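Local coordinates for microtubule-associated protein 1A/1B, light chain 3, putative (Trypanosoma brucei, PDB 3H9D), which probably takes part in autophagy as a ubiquitin-like ATG8 protein, likely becoming attached to phosphatidylethanolamine in membranes, at residues K7-H12 with Y101-G106; Q18-K23 with R49-V54; I35-Y40 with I44-R49. All blocks are in the same frame, centred on the assembly; numbering follows the deposited sequence.

Contact 1: K7-H12 with Y101-G106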
loop_
_atom_site.group_PDB
_atom_site.type_symbol
_atom_site.label_atom_id
_atom_site.label_comp_id
_atom_site.label_asym_id
_atom_site.label_seq_id
_atom_site.Cartn_x
_atom_site.Cartn_y
_atom_site.Cartn_z
ATOM N N LYS A 7 -5.588 -4.286 -0.555
ATOM C CA LYS A 7 -4.710 -5.432 -0.334
ATOM C C LYS A 7 -3.898 -5.761 -1.583
ATOM O O LYS A 7 -2.767 -6.260 -1.484
ATOM C CB LYS A 7 -5.497 -6.663 0.122
ATOM C CG LYS A 7 -5.973 -6.639 1.573
ATOM C CD LYS A 7 -6.366 -8.050 1.992
ATOM C CE LYS A 7 -7.330 -8.068 3.165
ATOM N NZ LYS A 7 -8.274 -9.238 3.042
ATOM N N TYR A 8 -4.472 -5.472 -2.749
ATOM C CA TYR A 8 -3.789 -5.682 -4.037
ATOM C C TYR A 8 -2.629 -4.705 -4.249
ATOM O O TYR A 8 -1.531 -5.100 -4.638
ATOM C CB TYR A 8 -4.778 -5.592 -5.221
ATOM C CG TYR A 8 -4.158 -5.984 -6.549
ATOM C CD1 TYR A 8 -4.259 -7.303 -7.026
ATOM C CD2 TYR A 8 -3.456 -5.053 -7.320
ATOM C CE1 TYR A 8 -3.690 -7.674 -8.229
ATOM C CE2 TYR A 8 -2.885 -5.408 -8.530
ATOM C CZ TYR A 8 -3.004 -6.725 -8.979
ATOM O OH TYR A 8 -2.435 -7.097 -10.180
ATOM N N LYS A 9 -2.875 -3.422 -4.025
ATOM C CA LYS A 9 -1.804 -2.440 -4.108
ATOM C C LYS A 9 -0.601 -2.843 -3.236
ATOM O O LYS A 9 0.534 -2.812 -3.693
ATOM C CB LYS A 9 -2.323 -1.069 -3.707
ATOM C CG LYS A 9 -1.306 0.036 -3.857
ATOM C CD LYS A 9 -1.925 1.392 -3.610
ATOM C CE LYS A 9 -2.369 2.040 -4.895
ATOM N NZ LYS A 9 -2.380 3.525 -4.724
ATOM N N MET A 10 -0.887 -3.245 -2.001
ATOM C CA MET A 10 0.110 -3.586 -0.984
ATOM C C MET A 10 1.028 -4.748 -1.408
ATOM O O MET A 10 2.252 -4.715 -1.182
ATOM C CB MET A 10 -0.626 -3.935 0.315
ATOM C CG MET A 10 0.249 -4.161 1.542
ATOM S SD MET A 10 1.091 -2.658 2.095
ATOM C CE MET A 10 0.932 -2.853 3.863
ATOM N N SER A 11 0.431 -5.754 -2.043
ATOM C CA SER A 11 1.119 -7.000 -2.346
ATOM C C SER A 11 1.789 -7.019 -3.718
ATOM O O SER A 11 2.442 -7.991 -4.068
ATOM C CB SER A 11 0.180 -8.208 -2.150
ATOM O OG SER A 11 -1.000 -8.076 -2.923
ATOM N N HIS A 12 1.661 -5.940 -4.479
ATOM C CA HIS A 12 2.300 -5.845 -5.796
ATOM C C HIS A 12 3.052 -4.528 -5.897
ATOM O O HIS A 12 2.570 -3.509 -5.426
ATOM C CB HIS A 12 1.265 -5.948 -6.927
ATOM C CG HIS A 12 0.383 -7.154 -6.835
ATOM N ND1 HIS A 12 0.520 -8.242 -7.669
ATOM C CD2 HIS A 12 -0.640 -7.448 -5.998
ATOM C CE1 HIS A 12 -0.384 -9.154 -7.353
ATOM N NE2 HIS A 12 -1.093 -8.701 -6.334
ATOM N N TYR A 101 -11.033 8.753 -11.702
ATOM C CA TYR A 101 -10.603 8.119 -10.452
ATOM C C TYR A 101 -9.469 7.100 -10.581
ATOM O O TYR A 101 -9.115 6.457 -9.595
ATOM C CB TYR A 101 -11.795 7.445 -9.763
ATOM C CG TYR A 101 -12.934 8.358 -9.338
ATOM C CD1 TYR A 101 -12.825 9.167 -8.207
ATOM C CD2 TYR A 101 -14.139 8.379 -10.049
ATOM C CE1 TYR A 101 -13.874 9.989 -7.805
ATOM C CE2 TYR A 101 -15.194 9.192 -9.654
ATOM C CZ TYR A 101 -15.056 9.998 -8.532
ATOM O OH TYR A 101 -16.104 10.809 -8.132
ATOM N N LYS A 102 -8.900 6.943 -11.773
ATOM C CA LYS A 102 -7.805 5.986 -11.968
ATOM C C LYS A 102 -6.576 6.301 -11.115
ATOM O O LYS A 102 -6.166 7.457 -10.991
ATOM C CB LYS A 102 -7.406 5.862 -13.446
ATOM C CG LYS A 102 -6.767 7.106 -14.057
ATOM C CD LYS A 102 -6.785 7.019 -15.569
ATOM C CE LYS A 102 -5.855 8.020 -16.209
ATOM N NZ LYS A 102 -5.786 7.806 -17.689
ATOM N N ASP A 103 -6.009 5.249 -10.531
ATOM C CA ASP A 103 -4.786 5.330 -9.742
ATOM C C ASP A 103 -3.613 5.665 -10.667
ATOM O O ASP A 103 -3.685 5.452 -11.871
ATOM C CB ASP A 103 -4.546 3.983 -9.029
ATOM C CG ASP A 103 -3.523 4.071 -7.909
ATOM O OD1 ASP A 103 -2.343 3.743 -8.146
ATOM O OD2 ASP A 103 -3.901 4.467 -6.789
ATOM N N GLU A 104 -2.542 6.196 -10.090
ATOM C CA GLU A 104 -1.285 6.448 -10.791
ATOM C C GLU A 104 -0.745 5.233 -11.564
ATOM O O GLU A 104 -0.149 5.386 -12.635
ATOM C CB GLU A 104 -0.232 6.931 -9.789
ATOM O OE1 GLU A 104 3.023 7.487 -10.228
ATOM O OE2 GLU A 104 0.951 9.465 -11.031
ATOM N N ASP A 105 -0.964 4.030 -11.028
ATOM C CA ASP A 105 -0.513 2.812 -11.701
ATOM C C ASP A 105 -1.331 2.446 -12.951
ATOM O O ASP A 105 -0.942 1.552 -13.708
ATOM C CB ASP A 105 -0.388 1.627 -10.723
ATOM C CG ASP A 105 -1.719 1.189 -10.127
ATOM O OD1 ASP A 105 -2.795 1.622 -10.602
ATOM O OD2 ASP A 105 -1.682 0.393 -9.165
ATOM N N GLY A 106 -2.447 3.152 -13.166
ATOM C CA GLY A 106 -3.290 2.952 -14.353
ATOM C C GLY A 106 -4.526 2.105 -14.097
ATOM O O GLY A 106 -5.377 1.954 -14.983
#
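Lys9 and Asp103 meet in a salt bridge that joins the N-terminal helix 7-11 to the loop following helix 94-101. The ammonium nitrogen makes the bond, with Lys9 NZ 2.7 Å from Asp103 OD2, while the other carboxylate oxygen, Asp103 OD1, stays 3.4 Å from Lys9 NZ. The ammonium group lies on the syn side of OD2, 24° out of the carboxylate plane. The two side chains reach for each other from opposite directions. The lysine leaves its helix with CG anti to the backbone N (chi1 -176°) and runs on extended until it bends at the CG-CD bond, which carries CE and NZ to the acid.

The carboxylate is steadied from its own loop. Asp103 OD1 accepts the backbone N-H of Asp105 at 3.2 Å from Asp105 N, an almost straight bond of 175° that closes an Asx turn. A type I beta turn from Asp103 to Gly106 overlaps it, with Gly106 N bonded to Asp103 O at 2.9 Å. One oxygen thus serves the loop and the other the lysine. Asp105 does not contact the ammonium; its carboxylate is engaged by Arg17 and Tyr109, and Lys9 makes a cation-pi contact with the Tyr109 ring.

The bridge lies at the surface, where helix 7-11, the first part of the N-terminal extension, rests beside helix 14-27 and strand 108-113.

Contact 2: Q18-K23 with R49-V54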
loop_
_atom_site.group_PDB
_atom_site.type_symbol
_atom_site.label_atom_id
_atom_site.label_comp_id
_atom_site.label_asym_id
_atom_site.label_seq_id
_atom_site.Cartn_x
_atom_site.Cartn_y
_atom_site.Cartn_z
ATOM N N GLN A 18 2.033 -0.808 -12.701
ATOM C CA GLN A 18 2.038 0.152 -13.799
ATOM C C GLN A 18 2.239 -0.533 -15.156
ATOM O O GLN A 18 1.546 -0.207 -16.135
ATOM C CB GLN A 18 3.117 1.215 -13.559
ATOM C CG GLN A 18 3.173 2.335 -14.600
ATOM C CD GLN A 18 4.381 3.248 -14.415
ATOM O OE1 GLN A 18 5.510 2.781 -14.234
ATOM N NE2 GLN A 18 4.146 4.557 -14.459
ATOM N N SER A 19 3.173 -1.482 -15.202
ATOM C CA SER A 19 3.450 -2.241 -16.422
ATOM C C SER A 19 2.310 -3.184 -16.792
ATOM O O SER A 19 2.080 -3.458 -17.972
ATOM C CB SER A 19 4.759 -3.022 -16.284
ATOM O OG SER A 19 5.848 -2.128 -16.161
ATOM N N ASP A 20 1.624 -3.701 -15.777
ATOM C CA ASP A 20 0.491 -4.591 -15.980
ATOM C C ASP A 20 -0.661 -3.811 -16.622
ATOM O O ASP A 20 -1.192 -4.226 -17.642
ATOM C CB ASP A 20 0.062 -5.230 -14.654
ATOM C CG ASP A 20 -0.959 -6.339 -14.833
ATOM O OD1 ASP A 20 -1.273 -6.705 -15.987
ATOM O OD2 ASP A 20 -1.455 -6.861 -13.809
ATOM N N ALA A 21 -1.020 -2.674 -16.026
ATOM C CA ALA A 21 -2.137 -1.860 -16.501
ATOM C C ALA A 21 -1.908 -1.341 -17.922
ATOM O O ALA A 21 -2.866 -1.152 -18.677
ATOM C CB ALA A 21 -2.375 -0.701 -15.556
ATOM N N ALA A 22 -0.645 -1.109 -18.273
ATOM C CA ALA A 22 -0.304 -0.547 -19.577
ATOM C C ALA A 22 -0.299 -1.623 -20.648
ATOM O O ALA A 22 -0.650 -1.350 -21.795
ATOM C CB ALA A 22 1.034 0.194 -19.525
ATOM N N LYS A 23 0.082 -2.839 -20.260
ATOM C CA LYS A 23 0.042 -4.011 -21.136
ATOM C C LYS A 23 -1.399 -4.460 -21.401
ATOM O O LYS A 23 -1.681 -5.091 -22.429
ATOM C CB LYS A 23 0.842 -5.173 -20.527
ATOM C CG LYS A 23 1.313 -6.207 -21.551
ATOM C CD LYS A 23 2.028 -7.401 -20.916
ATOM C CE LYS A 23 1.085 -8.592 -20.700
ATOM N NZ LYS A 23 1.801 -9.909 -20.640
ATOM N N ARG A 49 -9.385 -13.446 -7.885
ATOM C CA ARG A 49 -8.921 -12.787 -9.077
ATOM C C ARG A 49 -9.705 -11.493 -9.176
ATOM O O ARG A 49 -10.806 -11.441 -9.725
ATOM C CB ARG A 49 -9.197 -13.690 -10.279
ATOM C CG ARG A 49 -8.742 -15.127 -10.065
ATOM C CD ARG A 49 -9.869 -16.084 -10.366
ATOM N NE ARG A 49 -9.942 -16.385 -11.785
ATOM C CZ ARG A 49 -11.067 -16.578 -12.467
ATOM N NH1 ARG A 49 -12.252 -16.481 -11.872
ATOM N NH2 ARG A 49 -11.000 -16.856 -13.761
ATOM N N CYS A 50 -9.118 -10.448 -8.621
ATOM C CA CYS A 50 -9.800 -9.188 -8.414
ATOM C C CYS A 50 -9.559 -8.211 -9.559
ATOM O O CYS A 50 -9.934 -7.056 -9.475
ATOM C CB CYS A 50 -9.316 -8.582 -7.102
ATOM S SG CYS A 50 -7.605 -8.038 -7.184
ATOM N N LYS A 51 -8.924 -8.678 -10.625
ATOM C CA LYS A 51 -8.605 -7.831 -11.762
ATOM C C LYS A 51 -9.604 -8.056 -12.899
ATOM O O LYS A 51 -9.830 -9.185 -13.342
ATOM C CB LYS A 51 -7.182 -8.104 -12.232
ATOM C CG LYS A 51 -6.500 -6.947 -12.943
ATOM C CD LYS A 51 -5.118 -7.345 -13.438
ATOM C CE LYS A 51 -4.389 -8.207 -12.427
ATOM N NZ LYS A 51 -3.249 -8.934 -13.057
ATOM N N PHE A 52 -10.211 -6.967 -13.349
ATOM C CA PHE A 52 -11.181 -7.017 -14.435
ATOM C C PHE A 52 -10.711 -6.193 -15.597
ATOM O O PHE A 52 -10.218 -5.088 -15.429
ATOM C CB PHE A 52 -12.557 -6.546 -13.971
ATOM C CG PHE A 52 -13.230 -7.507 -13.050
ATOM C CD1 PHE A 52 -12.973 -7.467 -11.673
ATOM C CD2 PHE A 52 -14.094 -8.478 -13.557
ATOM C CE1 PHE A 52 -13.574 -8.373 -10.810
ATOM C CE2 PHE A 52 -14.712 -9.390 -12.705
ATOM C CZ PHE A 52 -14.454 -9.343 -11.327
ATOM N N LEU A 53 -10.840 -6.771 -16.781
ATOM C CA LEU A 53 -10.575 -6.074 -18.017
ATOM C C LEU A 53 -11.964 -5.792 -18.565
ATOM O O LEU A 53 -12.591 -6.657 -19.167
ATOM C CB LEU A 53 -9.743 -6.965 -18.943
ATOM C CG LEU A 53 -8.228 -7.095 -18.683
ATOM C CD1 LEU A 53 -7.824 -7.420 -17.226
ATOM C CD2 LEU A 53 -7.639 -8.115 -19.623
ATOM N N VAL A 54 -12.440 -4.573 -18.311
ATOM C CA VAL A 54 -13.851 -4.209 -18.444
ATOM C C VAL A 54 -14.096 -3.466 -19.758
ATOM O O VAL A 54 -13.441 -2.449 -20.020
ATOM C CB VAL A 54 -14.320 -3.328 -17.224
ATOM C CG1 VAL A 54 -15.779 -2.863 -17.371
ATOM C CG2 VAL A 54 -14.126 -4.075 -15.913
#
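Asp20 and Lys51 form a salt bridge between helix 14-27, part of the N-terminal helical region that ATG8 proteins add to the ubiquitin-like fold, and strand 51-55, an outermost strand of the sheet within this chain. The acid gives the contact 39 Å² of buried surface and Lys51 gives 32 Å², so the whole interface is this one pair. Each side chain is directed from its backbone to the other segment, and they approach from opposite directions.

On the helix, Asp20 has CG anti to its backbone N (chi1 -170°), which holds the carboxylate out from the helix toward the strand. From the strand, Lys51 starts out extended and then turns at the CG-CD bond (chi3 -40°). Its last carbons pass close to Asp20 OD2, with Lys51 CE 3.5 Å and Lys51 CD 3.7 Å from it. Tyr8 of helix 7-11 packs against both partners, and Phe107 touches them as well, so aromatic groups border the ion pair. Lys51 also packs on Ile35 of strand 31-38, the neighbour of strand 51-55 in the sheet.

The grip is one-sided on the carboxylate: Asp20 OD2 accepts from Lys51 NZ at 2.8 Å through its syn lone pair, whereas Asp20 OD1 is 4.2 Å from Lys51 NZ.

Contact 3: I35-Y40 with I44-R49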
loop_
_atom_site.group_PDB
_atom_site.type_symbol
_atom_site.label_atom_id
_atom_site.label_comp_id
_atom_site.label_asym_id
_atom_site.label_seq_id
_atom_site.Cartn_x
_atom_site.Cartn_y
_atom_site.Cartn_z
ATOM N N ILE A 35 -9.344 -3.005 -10.566
ATOM C CA ILE A 35 -9.117 -3.817 -9.350
ATOM C C ILE A 35 -10.386 -3.752 -8.489
ATOM O O ILE A 35 -10.874 -2.672 -8.182
ATOM C CB ILE A 35 -7.860 -3.349 -8.530
ATOM C CG1 ILE A 35 -6.590 -3.356 -9.388
ATOM C CG2 ILE A 35 -7.653 -4.197 -7.245
ATOM C CD1 ILE A 35 -6.186 -4.722 -9.899
ATOM N N CYS A 36 -10.908 -4.908 -8.100
ATOM C CA CYS A 36 -12.193 -4.964 -7.408
ATOM C C CYS A 36 -12.095 -5.765 -6.119
ATOM O O CYS A 36 -11.974 -6.999 -6.151
ATOM C CB CYS A 36 -13.256 -5.562 -8.337
ATOM S SG CYS A 36 -14.901 -4.892 -8.100
ATOM N N GLU A 37 -12.157 -5.066 -4.981
ATOM C CA GLU A 37 -11.953 -5.716 -3.681
ATOM C C GLU A 37 -13.103 -5.480 -2.704
ATOM O O GLU A 37 -13.781 -4.481 -2.794
ATOM C CB GLU A 37 -10.613 -5.266 -3.082
ATOM C CG GLU A 37 -9.394 -5.612 -3.956
ATOM C CD GLU A 37 -8.114 -4.984 -3.434
ATOM O OE1 GLU A 37 -7.332 -5.689 -2.764
ATOM O OE2 GLU A 37 -7.908 -3.783 -3.669
ATOM N N LYS A 38 -13.346 -6.410 -1.782
ATOM C CA LYS A 38 -14.452 -6.230 -0.842
ATOM C C LYS A 38 -14.212 -5.063 0.112
ATOM O O LYS A 38 -13.094 -4.880 0.608
ATOM C CB LYS A 38 -14.785 -7.517 -0.060
ATOM C CG LYS A 38 -13.803 -7.889 1.015
ATOM C CD LYS A 38 -14.326 -8.968 1.934
ATOM C CE LYS A 38 -15.068 -8.384 3.127
ATOM N NZ LYS A 38 -15.541 -9.464 4.024
ATOM N N VAL A 39 -15.264 -4.276 0.349
ATOM C CA VAL A 39 -15.309 -3.349 1.483
ATOM C C VAL A 39 -14.987 -4.128 2.763
ATOM O O VAL A 39 -15.637 -5.133 3.059
ATOM C CB VAL A 39 -16.707 -2.669 1.606
ATOM C CG1 VAL A 39 -16.863 -1.928 2.944
ATOM C CG2 VAL A 39 -16.963 -1.721 0.431
ATOM N N TYR A 40 -13.980 -3.666 3.504
ATOM C CA TYR A 40 -13.562 -4.292 4.774
ATOM C C TYR A 40 -14.738 -4.702 5.680
ATOM O O TYR A 40 -14.789 -5.842 6.155
ATOM C CB TYR A 40 -12.559 -3.382 5.523
ATOM C CG TYR A 40 -12.432 -3.664 7.004
ATOM C CD1 TYR A 40 -11.578 -4.662 7.477
ATOM C CD2 TYR A 40 -13.173 -2.934 7.933
ATOM C CE1 TYR A 40 -11.470 -4.929 8.844
ATOM C CE2 TYR A 40 -13.080 -3.192 9.289
ATOM C CZ TYR A 40 -12.226 -4.187 9.746
ATOM O OH TYR A 40 -12.136 -4.433 11.107
ATOM N N ILE A 44 -19.517 -9.851 2.524
ATOM C CA ILE A 44 -19.401 -10.416 1.191
ATOM C C ILE A 44 -18.007 -11.056 0.974
ATOM O O ILE A 44 -17.009 -10.632 1.567
ATOM C CB ILE A 44 -19.768 -9.346 0.130
ATOM C CG1 ILE A 44 -20.182 -10.000 -1.197
ATOM C CG2 ILE A 44 -18.658 -8.298 0.002
ATOM C CD1 ILE A 44 -21.223 -9.187 -1.980
ATOM N N GLY A 45 -17.955 -12.092 0.144
ATOM C CA GLY A 45 -16.710 -12.826 -0.104
ATOM C C GLY A 45 -15.734 -12.090 -0.998
ATOM O O GLY A 45 -16.141 -11.378 -1.921
ATOM N N GLU A 46 -14.447 -12.272 -0.715
ATOM C CA GLU A 46 -13.350 -11.662 -1.472
ATOM C C GLU A 46 -13.139 -12.448 -2.770
ATOM O O GLU A 46 -13.404 -13.641 -2.820
ATOM C CB GLU A 46 -12.074 -11.636 -0.600
ATOM C CG GLU A 46 -10.868 -10.828 -1.122
ATOM C CD GLU A 46 -11.041 -9.294 -1.084
ATOM O OE1 GLU A 46 -10.418 -8.640 -0.212
ATOM O OE2 GLU A 46 -11.776 -8.740 -1.936
ATOM N N LEU A 47 -12.700 -11.777 -3.829
ATOM C CA LEU A 47 -12.414 -12.456 -5.095
ATOM C C LEU A 47 -10.946 -12.862 -5.151
ATOM O O LEU A 47 -10.066 -12.057 -4.847
ATOM C CB LEU A 47 -12.757 -11.560 -6.299
ATOM C CG LEU A 47 -14.182 -11.033 -6.530
ATOM C CD1 LEU A 47 -14.165 -10.041 -7.662
ATOM C CD2 LEU A 47 -15.198 -12.150 -6.796
ATOM N N ASP A 48 -10.686 -14.110 -5.527
ATOM C CA ASP A 48 -9.320 -14.583 -5.791
ATOM C C ASP A 48 -8.616 -13.767 -6.848
ATOM O O ASP A 48 -7.423 -13.458 -6.728
ATOM C CB ASP A 48 -9.358 -16.005 -6.296
ATOM C CG ASP A 48 -9.623 -16.979 -5.216
ATOM O OD1 ASP A 48 -9.480 -16.595 -4.030
ATOM O OD2 ASP A 48 -9.964 -18.126 -5.563
ATOM N N ARG A 49 -9.385 -13.446 -7.885
ATOM C CA ARG A 49 -8.921 -12.787 -9.077
ATOM C C ARG A 49 -9.705 -11.493 -9.176
ATOM O O ARG A 49 -10.806 -11.441 -9.725
ATOM C CB ARG A 49 -9.197 -13.690 -10.279
ATOM C CG ARG A 49 -8.742 -15.127 -10.065
ATOM C CD ARG A 49 -9.869 -16.084 -10.366
ATOM N NE ARG A 49 -9.942 -16.385 -11.785
ATOM C CZ ARG A 49 -11.067 -16.578 -12.467
ATOM N NH1 ARG A 49 -12.252 -16.481 -11.872
ATOM N NH2 ARG A 49 -11.000 -16.856 -13.761
HETATM O O HOH W 1 -10.577 -5.831 0.447
#
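The carboxylate of Glu46 lies against strand 31-38 at Lys38, meeting its backbone with one oxygen and the start of its side chain with both. Glu46 OE2 takes the Lys38 N-H at 2.8 Å from Lys38 N in a nearly straight bond (171°). The donor is on the syn side, but 24° out of the carboxylate plane. Lys38 CG packs alongside the group, 3.7 Å from Glu46 OE1, and the CA of Glu37 comes close to OE2. A water completes the grip by donating to both Glu46 OE1 and Lys38 O, so this acid holds the N-H of Lys38 directly and, through the water, its carbonyl, which Lys111 NZ also bonds. The glutamate reaches the strand by folding at its CB-CG bond (chi2 71°).

Lys38 adds a second donor from its side chain. The chain crosses that of Glu46 at a slant, then bends at the CG-CD bond and brings Lys38 NZ to 3.1 Å from Ile44 O, tilted slightly from the carbonyl plane. The same ammonium also bonds the carbonyl of Ser42, so it ties together the turn between the two segments. Its aliphatic part is used too: Lys38 CB packs 4.0 Å from Ile44 CG2. Farther along, Leu47 CD1 rests 4.0 Å from Cys36 O. Glu37 turns its acid to Ser6 and the backbone of Tyr8.

The contact lies within the connection that leads from strand 31-38 to strand 51-55, the first hairpin of the ubiquitin-like sheet. Leu47 and Cys36 face helix 60-71, both touching Leu67, while Ile44 and Glu46 pack on Tyr112 of strand 108-113.

Overall arrangement
Contacts 1 and 2 are surface contacts, each a single lysine-carboxylate pair joining distant parts of the chain, and both tie the N-terminal helical region to the ubiquitin-like body. Contact 3 is partly buried and local: it buries far more surface and relies on side-chain bonds to backbone groups, a water and aliphatic packing. Tyr8, though it takes no part in contact 1 itself, packs from segment 7-12 on Lys51 and Ile35. Contacts 2 and 3 share Arg49 and reach neighbouring strands, 51-55 and 31-38, which are joined where Cys36 N probably bonds Cys50 O. Phe52, beside Lys51 on strand 51-55, packs on Cys36 and Leu47.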